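Long-range contacts in enzyme subtilase SubTY from Bacillus sp. TY145 (Bacillus sp., PDB 5FFN), which probably hydrolyses peptide bonds in proteins as a subtilisin-like serine endopeptidase of the subtilase family: residues I11-N16 and F305-V310; I178-G183 and Q222-E227; T5-G10 and Q18-T23; H42-G47 and G242-I247. All blocks are in the same frame, centred on the assembly; numbering follows the deposited sequence.

Overall arrangement
The four contacts lie in a subtilisin-like fold whose probable catalytic residues are D35, H72 and S251. Contacts 1 and 3 share helix 9-15 and touch directly: K12 NZ lies 2.7 Å from T7 O, with centres about 13 Å apart. Contact 1 also reaches contact 2, F305 N lying 2.9 Å from E227 O, and contact 2 carries ligands of a sodium and a calcium ion. Contact 4 stands apart; its nearest atoms are about 7 Å from contact 3 and about 17 Å from contact 2, which lies on the opposite side of the chain's centre. Along the sequence, contacts 2 and 4 are both nested inside the loop that contact 1 closes.

Contact 1 (I11-N16 and F305-V310); sequences IKSIYN and FGYPRV
R309 lays its guanidinium under the side-chain amide of N16, the two planes 11° apart, with N16 CG 3.4 Å above the centre of the group; N16 ND2 donates to K311 O. Y307 CE2 lies over the opposite face of the guanidinium, toward its rim, while R309 CG sits over the centre of the Y307 ring. The guanidinium edge is spent on the last turn of the helix: R309 NE and NH2 both point at S13 O, at 3.0 and 2.8 Å, and this oxygen lies in the guanidinium plane. A bend at chi3 (84°) turns the group side-on for that double grip. S13 O also takes the N16 N-H of the Schellman motif closing the helix, and thus accepts three N-H groups. An alanine in place of R309 removes both side-chain donors and would probably leave S13 O with the N16 N-H alone and the N16 amide free to turn.

S13 OG, anti to the backbone N, meets Y307 OH at 2.7 Å in the plane of the phenol ring; either hydroxyl could donate, and S13 OG also bonds Y202 OH. I14 crosses the same Y307 obliquely, CG1 lying 4.0 Å from Y307 CE1. Next along, V310 N donates almost straight to I14 O (179° at the hydrogen), while V310 CG2 makes a CH-pi contact 3.8 Å from the centroid of the Y15 ring.

The C-terminal tail is thereby fastened across helix 9-15. Helix 250-267 packs beneath through H256, L260 and K263, R283 of helix 273-286 binds R309 O, and P231 of strand 228-231 touches Y307.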
# COMPACT_ATOMS: atom_id res chain seq x y z
N ILE A 11 -9.06 -2.82 11.28
CA ILE A 11 -9.54 -1.58 11.85
C ILE A 11 -9.64 -1.78 13.34
O ILE A 11 -9.15 -0.94 14.08
CB ILE A 11 -10.89 -1.13 11.24
CG1 ILE A 11 -10.78 -1.03 9.71
CG2 ILE A 11 -11.34 0.19 11.85
CD1 ILE A 11 -9.80 0.07 9.20
N LYS A 12 -10.29 -2.86 13.79
CA LYS A 12 -10.34 -3.19 15.22
C LYS A 12 -8.93 -3.32 15.80
O LYS A 12 -8.63 -2.83 16.89
CB LYS A 12 -11.04 -4.51 15.44
CG LYS A 12 -12.58 -4.48 15.19
CD LYS A 12 -13.10 -5.93 15.38
CE LYS A 12 -14.60 -6.00 15.56
NZ LYS A 12 -15.42 -6.08 14.30
N SER A 13 -8.05 -3.96 15.04
CA SER A 13 -6.69 -4.20 15.50
C SER A 13 -5.90 -2.88 15.67
O SER A 13 -5.25 -2.65 16.70
CB SER A 13 -5.96 -5.14 14.54
OG SER A 13 -4.60 -5.33 14.96
N ILE A 14 -5.93 -2.03 14.66
CA ILE A 14 -5.13 -0.79 14.74
C ILE A 14 -5.68 0.18 15.77
O ILE A 14 -4.95 1.00 16.32
CB ILE A 14 -4.93 -0.15 13.33
CG1 ILE A 14 -3.67 0.73 13.30
CG2 ILE A 14 -6.13 0.56 12.85
CD1 ILE A 14 -3.32 1.26 11.93
N TYR A 15 -6.99 0.09 16.01
CA TYR A 15 -7.64 0.85 17.09
C TYR A 15 -7.35 0.25 18.46
O TYR A 15 -7.51 0.92 19.49
CB TYR A 15 -9.16 1.01 16.82
CG TYR A 15 -9.47 2.29 16.05
CD1 TYR A 15 -9.22 2.39 14.66
CD2 TYR A 15 -9.99 3.40 16.70
CE1 TYR A 15 -9.48 3.56 13.98
CE2 TYR A 15 -10.26 4.57 16.02
CZ TYR A 15 -9.99 4.66 14.65
OH TYR A 15 -10.25 5.86 14.04
N ASN A 16 -6.92 -1.01 18.46
CA ASN A 16 -6.62 -1.77 19.68
C ASN A 16 -7.90 -1.83 20.54
O ASN A 16 -7.89 -1.58 21.74
CB ASN A 16 -5.42 -1.15 20.43
CG ASN A 16 -4.65 -2.16 21.28
OD1 ASN A 16 -5.15 -3.24 21.60
ND2 ASN A 16 -3.43 -1.80 21.65
N PHE A 305 10.14 -1.26 12.63
CA PHE A 305 10.15 -0.74 13.96
C PHE A 305 9.03 -1.32 14.81
O PHE A 305 9.10 -1.26 16.03
CB PHE A 305 9.98 0.79 13.99
CG PHE A 305 11.16 1.60 13.45
CD1 PHE A 305 12.15 1.04 12.65
CD2 PHE A 305 11.20 2.98 13.69
CE1 PHE A 305 13.21 1.83 12.11
CE2 PHE A 305 12.24 3.75 13.18
CZ PHE A 305 13.23 3.20 12.39
N GLY A 306 8.03 -1.90 14.16
CA GLY A 306 6.92 -2.48 14.89
C GLY A 306 5.61 -2.10 14.24
O GLY A 306 5.53 -1.78 13.03
N TYR A 307 4.58 -2.14 15.06
CA TYR A 307 3.20 -1.93 14.64
C TYR A 307 2.58 -0.69 15.28
O TYR A 307 2.12 -0.74 16.43
CB TYR A 307 2.42 -3.20 15.02
CG TYR A 307 0.93 -3.21 14.73
CD1 TYR A 307 0.33 -2.28 13.85
CD2 TYR A 307 0.10 -4.20 15.31
CE1 TYR A 307 -1.04 -2.29 13.59
CE2 TYR A 307 -1.27 -4.25 15.02
CZ TYR A 307 -1.84 -3.29 14.14
OH TYR A 307 -3.18 -3.26 13.86
N PRO A 308 2.51 0.43 14.53
CA PRO A 308 1.93 1.67 15.11
C PRO A 308 0.40 1.57 15.18
O PRO A 308 -0.27 1.14 14.21
CB PRO A 308 2.35 2.75 14.13
CG PRO A 308 2.39 2.01 12.77
CD PRO A 308 2.83 0.61 13.10
N ARG A 309 -0.13 1.96 16.32
CA ARG A 309 -1.55 1.85 16.58
C ARG A 309 -2.16 3.11 17.16
O ARG A 309 -1.45 4.05 17.55
CB ARG A 309 -1.77 0.64 17.50
CG ARG A 309 -1.17 -0.65 17.00
CD ARG A 309 -1.24 -1.81 17.99
NE ARG A 309 -2.53 -2.52 17.95
CZ ARG A 309 -2.76 -3.60 18.70
NH1 ARG A 309 -1.83 -4.05 19.54
NH2 ARG A 309 -3.90 -4.27 18.61
N VAL A 310 -3.48 3.13 17.27
CA VAL A 310 -4.19 4.27 17.89
C VAL A 310 -3.80 4.40 19.36
O VAL A 310 -3.62 5.49 19.88
CB VAL A 310 -5.74 4.11 17.72
CG1 VAL A 310 -6.52 5.18 18.49
CG2 VAL A 310 -6.10 4.19 16.25

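Contact 2 (I178-G183 and Q222-E227); sequences IGFPGG and QERDIE. With CA (calcium ion), chain C; NA (sodium ion), chain E.
R224 N donates to G183 O at 2.8 Å, in the carbonyl plane and on a lone pair, with 162° at the hydrogen; it is the direct hydrogen bond between 178-183 and 222-227. E223 crowds the same oxygen, its CA approaching in a C-H...O contact and its CG at 3.1 Å. I178 comes in alongside: CG2 rests 3.6 Å from R224 CA and over one face of the guanidinium, while CD1 reaches I226 CD1 at 3.8 Å. An alanine in place of I178 would probably leave R224 CA and I226 CD1 without their apolar neighbour and the guanidinium freer to turn. F180 turns its ring edge to both neighbours, CE1 lying 3.5 Å from R224 NH1 and CE2 close to E223 CG; a bend of R224 at chi3 (74°) brings NH1 to that edge.

The Q222-D225 segment is a type II beta turn built onto a calcium site. Q222 OE1 and D225 OD2 bind the ion at 2.4 and 2.3 Å, joined by T215, D218, I220 and a water, and D225 OD2 also receives the Q222 N-H from above its carboxylate plane. On the facing loop, G182 O binds sodium at 2.3 Å with L184 and A187. Two sodium-bound waters donate to D225 O, which couples this metal to the turn.

Farther out, N176 OD1 accepts a hydrogen bond from R224 NE, K146 forms a salt bridge with E223, and R277 pairs with E227.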
# COMPACT_ATOMS: atom_id res chain seq x y z
N ILE A 178 12.45 -6.28 -0.43
CA ILE A 178 11.71 -4.99 -0.39
C ILE A 178 11.73 -4.35 -1.79
O ILE A 178 12.76 -4.39 -2.48
CB ILE A 178 12.30 -4.05 0.72
CG1 ILE A 178 11.44 -2.80 0.93
CG2 ILE A 178 13.73 -3.68 0.39
CD1 ILE A 178 11.93 -1.91 2.12
N GLY A 179 10.61 -3.79 -2.21
CA GLY A 179 10.54 -3.02 -3.46
C GLY A 179 10.38 -1.51 -3.23
O GLY A 179 10.58 -0.98 -2.13
N PHE A 180 10.06 -0.85 -4.32
CA PHE A 180 10.10 0.61 -4.44
C PHE A 180 8.79 1.10 -5.06
O PHE A 180 8.26 0.45 -5.96
CB PHE A 180 11.32 1.03 -5.30
CG PHE A 180 12.61 0.66 -4.65
CD1 PHE A 180 13.12 -0.64 -4.80
CD2 PHE A 180 13.26 1.55 -3.79
CE1 PHE A 180 14.30 -1.01 -4.12
CE2 PHE A 180 14.43 1.19 -3.13
CZ PHE A 180 14.94 -0.10 -3.29
N PRO A 181 8.30 2.28 -4.63
CA PRO A 181 9.03 3.25 -3.78
C PRO A 181 9.12 3.01 -2.29
O PRO A 181 9.75 3.82 -1.61
CB PRO A 181 8.24 4.56 -4.05
CG PRO A 181 6.91 4.10 -4.28
CD PRO A 181 7.02 2.83 -5.09
N GLY A 182 8.47 1.97 -1.75
CA GLY A 182 8.56 1.69 -0.32
C GLY A 182 9.96 1.76 0.25
O GLY A 182 10.17 2.40 1.29
N GLY A 183 10.92 1.13 -0.45
CA GLY A 183 12.31 1.03 -0.04
C GLY A 183 13.13 2.31 -0.11
O GLY A 183 14.32 2.31 0.27
N GLN A 222 17.40 3.52 6.46
CA GLN A 222 18.17 3.58 5.22
C GLN A 222 17.31 3.04 4.07
O GLN A 222 16.20 2.52 4.27
CB GLN A 222 19.49 2.79 5.32
CG GLN A 222 20.51 3.39 6.33
CD GLN A 222 20.34 2.92 7.78
OE1 GLN A 222 19.90 1.80 8.05
NE2 GLN A 222 20.70 3.80 8.72
N GLU A 223 17.78 3.25 2.85
CA GLU A 223 17.17 2.61 1.70
C GLU A 223 17.13 1.09 1.93
O GLU A 223 18.09 0.52 2.46
CB GLU A 223 17.93 2.97 0.44
CG GLU A 223 17.25 2.58 -0.82
CD GLU A 223 17.89 3.24 -2.04
OE1 GLU A 223 17.41 4.29 -2.50
OE2 GLU A 223 18.87 2.68 -2.50
N ARG A 224 15.98 0.48 1.58
CA ARG A 224 15.73 -0.98 1.67
C ARG A 224 15.37 -1.41 3.12
O ARG A 224 15.35 -2.60 3.43
CB ARG A 224 16.87 -1.83 1.11
CG ARG A 224 17.30 -1.46 -0.32
CD ARG A 224 18.29 -2.51 -0.85
NE ARG A 224 17.61 -3.76 -1.19
CZ ARG A 224 17.01 -3.99 -2.35
NH1 ARG A 224 17.01 -3.09 -3.33
NH2 ARG A 224 16.39 -5.14 -2.55
N ASP A 225 14.99 -0.45 3.98
CA ASP A 225 14.53 -0.80 5.31
C ASP A 225 13.00 -0.76 5.37
O ASP A 225 12.35 0.19 4.90
CB ASP A 225 15.05 0.15 6.38
CG ASP A 225 16.54 -0.00 6.68
OD1 ASP A 225 17.19 -0.93 6.20
OD2 ASP A 225 17.01 0.87 7.40
N ILE A 226 12.43 -1.77 6.01
CA ILE A 226 11.01 -1.75 6.38
C ILE A 226 10.83 -0.77 7.53
O ILE A 226 11.65 -0.69 8.43
CB ILE A 226 10.47 -3.16 6.88
CG1 ILE A 226 10.76 -4.22 5.82
CG2 ILE A 226 9.03 -3.10 7.32
CD1 ILE A 226 9.94 -4.01 4.54
N GLU A 227 9.77 -0.01 7.51
CA GLU A 227 9.55 0.99 8.59
C GLU A 227 8.54 0.54 9.66
O GLU A 227 8.81 0.60 10.86
CB GLU A 227 9.18 2.33 7.96
CG GLU A 227 9.21 3.52 8.90
CD GLU A 227 9.59 4.82 8.17
OE1 GLU A 227 10.19 4.76 7.06
OE2 GLU A 227 9.32 5.90 8.71
CA CA C . 18.21 0.82 9.41
NA NA E . 11.43 3.51 2.88
O HOH W 1 13.30 2.22 3.28
O HOH W 2 10.88 2.80 5.09
O HOH W 3 16.26 -0.02 10.33

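Contact 3 (T5-G10 and Q18-T23); sequences TQTPWG and QSITKT
T7 OG1 donates to I20 O across 2.9 Å, which is the direct hydrogen bond between 5-10 and 18-23. The donor stands 36° out of the carbonyl plane, and the C=O...O angle is 141°, so it meets the oxygen from above its plane and not on a lone pair. The T7 hydroxyl is placed by chi1 of 57°, which sets OG1 between the backbone N and the carbonyl carbon and leaves the methyl beside the backbone N. Behind it, T7 N makes a weak bond of 3.3 Å to T5 OG1.

Van der Waals contact accounts for the rest of the direct interface. The methyl CG2 of T7 lies over the peptide link between T21 and K22, 3.6 Å from T21 C, and also meets I20 CD1 at 3.9 Å. Threonine therefore uses both branches, the polar one on a carbonyl and the apolar one on an isoleucine tip and a peptide. Q6 adds its CB, 3.7 Å from T21 O, while its NE2 turns away to the carbonyls of G88 and G90.

Segment 5-10 runs into the start of helix 9-15, for which P8 holds the N-cap position, and 18-23 follows its end, so the contact joins the chain entering the helix to the chain leaving it for strand 29-35.

A water-mediated link lies at the helix start: water 4 donates to W9 O at 3.0 Å and to Q18 OE1 at 3.1 Å, bridging the first turn to the loop. W9 NE1 bonds to A233 O.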
# COMPACT_ATOMS: atom_id res chain seq x y z
N THR A 5 -18.83 -6.85 8.65
CA THR A 5 -18.69 -6.13 9.93
C THR A 5 -18.35 -4.72 9.53
O THR A 5 -17.68 -4.49 8.49
CB THR A 5 -17.58 -6.72 10.87
OG1 THR A 5 -17.44 -5.89 12.02
CG2 THR A 5 -16.22 -6.83 10.17
N GLN A 6 -18.81 -3.77 10.33
CA GLN A 6 -18.59 -2.39 10.01
C GLN A 6 -17.14 -2.02 10.31
O GLN A 6 -16.64 -1.03 9.80
CB GLN A 6 -19.52 -1.51 10.81
CG GLN A 6 -20.96 -1.70 10.38
CD GLN A 6 -21.85 -0.62 10.89
OE1 GLN A 6 -22.52 -0.81 11.90
NE2 GLN A 6 -21.86 0.52 10.22
N THR A 7 -16.50 -2.85 11.14
CA THR A 7 -15.08 -2.67 11.55
C THR A 7 -14.29 -3.95 11.33
O THR A 7 -14.18 -4.77 12.22
CB THR A 7 -15.00 -2.20 13.00
OG1 THR A 7 -15.67 -3.14 13.86
CG2 THR A 7 -15.62 -0.84 13.15
N PRO A 8 -13.77 -4.15 10.09
CA PRO A 8 -12.94 -5.28 9.74
C PRO A 8 -11.80 -5.46 10.73
O PRO A 8 -11.44 -4.54 11.43
CB PRO A 8 -12.44 -4.91 8.31
CG PRO A 8 -13.57 -4.08 7.75
CD PRO A 8 -14.00 -3.26 8.93
N TRP A 9 -11.25 -6.65 10.77
CA TRP A 9 -10.24 -6.98 11.77
C TRP A 9 -9.09 -5.97 11.87
O TRP A 9 -8.64 -5.65 12.96
CB TRP A 9 -9.72 -8.39 11.55
CG TRP A 9 -8.67 -8.60 10.54
CD1 TRP A 9 -8.84 -9.00 9.25
CD2 TRP A 9 -7.26 -8.47 10.74
NE1 TRP A 9 -7.64 -9.17 8.64
CE2 TRP A 9 -6.64 -8.83 9.52
CE3 TRP A 9 -6.45 -8.09 11.83
CZ2 TRP A 9 -5.25 -8.84 9.35
CZ3 TRP A 9 -5.03 -8.11 11.65
CH2 TRP A 9 -4.46 -8.48 10.43
N GLY A 10 -8.61 -5.50 10.73
CA GLY A 10 -7.48 -4.55 10.73
C GLY A 10 -7.80 -3.23 11.42
O GLY A 10 -6.93 -2.59 12.02
N GLN A 18 -11.46 -4.31 20.25
CA GLN A 18 -12.24 -5.32 19.55
C GLN A 18 -13.73 -5.02 19.62
O GLN A 18 -14.52 -5.58 18.87
CB GLN A 18 -11.92 -6.70 20.11
CG GLN A 18 -10.51 -7.15 19.82
CD GLN A 18 -10.20 -7.08 18.34
OE1 GLN A 18 -9.28 -6.38 17.92
NE2 GLN A 18 -11.00 -7.77 17.53
N SER A 19 -14.08 -4.04 20.43
CA SER A 19 -15.48 -3.70 20.63
C SER A 19 -15.99 -2.58 19.71
O SER A 19 -17.21 -2.38 19.62
CB SER A 19 -15.69 -3.32 22.08
OG SER A 19 -15.39 -1.95 22.31
N ILE A 20 -15.12 -1.84 19.03
CA ILE A 20 -15.61 -0.71 18.22
C ILE A 20 -16.57 -1.13 17.10
O ILE A 20 -16.40 -2.18 16.47
CB ILE A 20 -14.49 0.13 17.56
CG1 ILE A 20 -13.54 -0.76 16.75
CG2 ILE A 20 -13.72 0.97 18.59
CD1 ILE A 20 -12.80 0.05 15.70
N THR A 21 -17.53 -0.27 16.83
CA THR A 21 -18.49 -0.45 15.74
C THR A 21 -18.43 0.74 14.77
O THR A 21 -19.12 0.76 13.74
CB THR A 21 -19.93 -0.54 16.30
OG1 THR A 21 -20.21 0.64 17.05
CG2 THR A 21 -20.06 -1.72 17.22
N LYS A 22 -17.63 1.74 15.12
CA LYS A 22 -17.35 2.85 14.23
C LYS A 22 -16.02 3.53 14.57
O LYS A 22 -15.45 3.32 15.65
CB LYS A 22 -18.47 3.89 14.23
CG LYS A 22 -18.70 4.63 15.52
CD LYS A 22 -19.60 5.89 15.29
CE LYS A 22 -18.83 7.06 14.71
NZ LYS A 22 -19.63 8.32 14.75
N THR A 23 -15.55 4.34 13.65
CA THR A 23 -14.30 5.07 13.82
C THR A 23 -14.57 6.55 13.69
O THR A 23 -15.65 6.94 13.25
CB THR A 23 -13.26 4.64 12.76
OG1 THR A 23 -13.80 4.90 11.45
CG2 THR A 23 -12.89 3.18 12.93
O HOH W 4 -9.00 -7.65 15.12

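Contact 4 (H42-G47 and G242-I247); sequences HLDLAG and GGYNTI
H42 sends its imidazole between two carbonyls and a tyrosine of 242-247. CB leaves the backbone in the direction of that segment, and chi1 of -166° sets CG anti to the backbone N, carrying the ring toward 242-247. On the near side of the ring, ND1 accepts the D44 N-H at 3.1 Å in the imidazole plane, a bond inside the loop that resists rotation about chi2. CD2 passes 3.6 Å from G242 O; CE1, between the two nitrogens, comes within 3.9 Å of Y244 CE2. At the tip, NE2 donates to G243 O over 2.8 Å with 172° at the hydrogen; this acceptor lies in the ring plane. G242 O is also near NE2 but at a poor angle for a bond. Since ND1 accepts and NE2 donates, the geometry is consistent with a neutral ring protonated at NE2.

The edge of the H42 ring also faces the Y244 ring in an offset edge-to-face pair, the H42 and Y244 planes at 73° and their centroids 5.4 Å apart. Y244 OH then donates to D44 OD2 at 2.6 Å, on the syn side but tilted out of the carboxylate plane, and that oxygen accepts a second hydrogen bond, from V91 N. Over one face of the imidazole sits water 5, accepting from L43 N and donating to G242 O.

The contact thus joins the loop between strands 29-35 and 49-54 to the start of strand 244-247. That strand pairs antiparallel with 235-238, whose T238 touches both H42 and D44, and L45 packs against L81 of helix 72-81.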
# COMPACT_ATOMS: atom_id res chain seq x y z
N HIS A 42 -19.28 5.51 -4.10
CA HIS A 42 -19.61 4.45 -3.17
C HIS A 42 -20.26 5.15 -1.96
O HIS A 42 -19.84 6.26 -1.57
CB HIS A 42 -18.35 3.71 -2.75
CG HIS A 42 -18.60 2.41 -2.06
ND1 HIS A 42 -19.15 2.33 -0.80
CD2 HIS A 42 -18.32 1.15 -2.43
CE1 HIS A 42 -19.23 1.07 -0.45
NE2 HIS A 42 -18.70 0.33 -1.40
N LEU A 43 -21.26 4.51 -1.37
CA LEU A 43 -22.00 5.08 -0.25
C LEU A 43 -21.10 5.40 0.93
O LEU A 43 -21.29 6.39 1.61
CB LEU A 43 -23.09 4.13 0.19
CG LEU A 43 -24.37 4.17 -0.65
CD1 LEU A 43 -25.30 3.11 -0.16
CD2 LEU A 43 -25.02 5.53 -0.54
N ASP A 44 -20.07 4.59 1.12
CA ASP A 44 -19.12 4.80 2.22
C ASP A 44 -17.99 5.77 1.91
O ASP A 44 -17.22 6.11 2.79
CB ASP A 44 -18.61 3.45 2.70
CG ASP A 44 -19.71 2.52 3.17
OD1 ASP A 44 -20.85 3.01 3.48
OD2 ASP A 44 -19.47 1.31 3.26
N LEU A 45 -17.89 6.23 0.66
CA LEU A 45 -16.94 7.25 0.29
C LEU A 45 -17.56 8.59 -0.12
O LEU A 45 -16.85 9.57 -0.32
CB LEU A 45 -16.04 6.72 -0.87
CG LEU A 45 -15.28 5.42 -0.60
CD1 LEU A 45 -14.44 5.07 -1.83
CD2 LEU A 45 -14.38 5.53 0.64
N ALA A 46 -18.89 8.65 -0.21
CA ALA A 46 -19.55 9.78 -0.79
C ALA A 46 -19.19 11.04 -0.07
O ALA A 46 -19.19 11.07 1.15
CB ALA A 46 -21.06 9.56 -0.82
N GLY A 47 -18.86 12.07 -0.84
CA GLY A 47 -18.54 13.39 -0.33
C GLY A 47 -17.13 13.54 0.19
O GLY A 47 -16.69 14.65 0.56
N GLY A 242 -19.66 -1.12 -5.85
CA GLY A 242 -20.57 -0.59 -4.83
C GLY A 242 -20.71 -1.43 -3.56
O GLY A 242 -21.25 -0.94 -2.54
N GLY A 243 -20.24 -2.66 -3.58
CA GLY A 243 -20.30 -3.47 -2.37
C GLY A 243 -18.95 -3.46 -1.67
O GLY A 243 -18.32 -2.40 -1.55
N TYR A 244 -18.53 -4.65 -1.26
CA TYR A 244 -17.30 -4.85 -0.45
C TYR A 244 -16.57 -6.05 -0.95
O TYR A 244 -17.15 -6.90 -1.57
CB TYR A 244 -17.64 -5.02 1.05
CG TYR A 244 -18.50 -3.92 1.50
CD1 TYR A 244 -19.89 -3.99 1.35
CD2 TYR A 244 -17.96 -2.73 1.98
CE1 TYR A 244 -20.68 -2.93 1.70
CE2 TYR A 244 -18.74 -1.68 2.32
CZ TYR A 244 -20.12 -1.78 2.17
OH TYR A 244 -20.92 -0.73 2.49
N ASN A 245 -15.28 -6.13 -0.68
CA ASN A 245 -14.48 -7.24 -1.08
C ASN A 245 -13.33 -7.42 -0.11
O ASN A 245 -12.99 -6.46 0.61
CB ASN A 245 -13.99 -7.03 -2.52
CG ASN A 245 -13.39 -8.23 -3.12
OD1 ASN A 245 -13.67 -9.38 -2.74
ND2 ASN A 245 -12.51 -8.01 -4.10
N THR A 246 -12.82 -8.63 -0.05
CA THR A 246 -11.75 -9.02 0.84
C THR A 246 -10.55 -9.43 0.01
O THR A 246 -10.56 -10.47 -0.69
CB THR A 246 -12.19 -10.10 1.87
OG1 THR A 246 -13.23 -9.55 2.69
CG2 THR A 246 -11.05 -10.56 2.75
N ILE A 247 -9.50 -8.62 0.10
CA ILE A 247 -8.25 -8.92 -0.58
C ILE A 247 -7.03 -8.78 0.39
O ILE A 247 -7.20 -8.35 1.53
CB ILE A 247 -8.08 -8.12 -1.95
CG1 ILE A 247 -8.20 -6.62 -1.75
CG2 ILE A 247 -9.12 -8.64 -2.99
CD1 ILE A 247 -7.71 -5.76 -2.92
O HOH W 5 -22.02 1.88 -2.76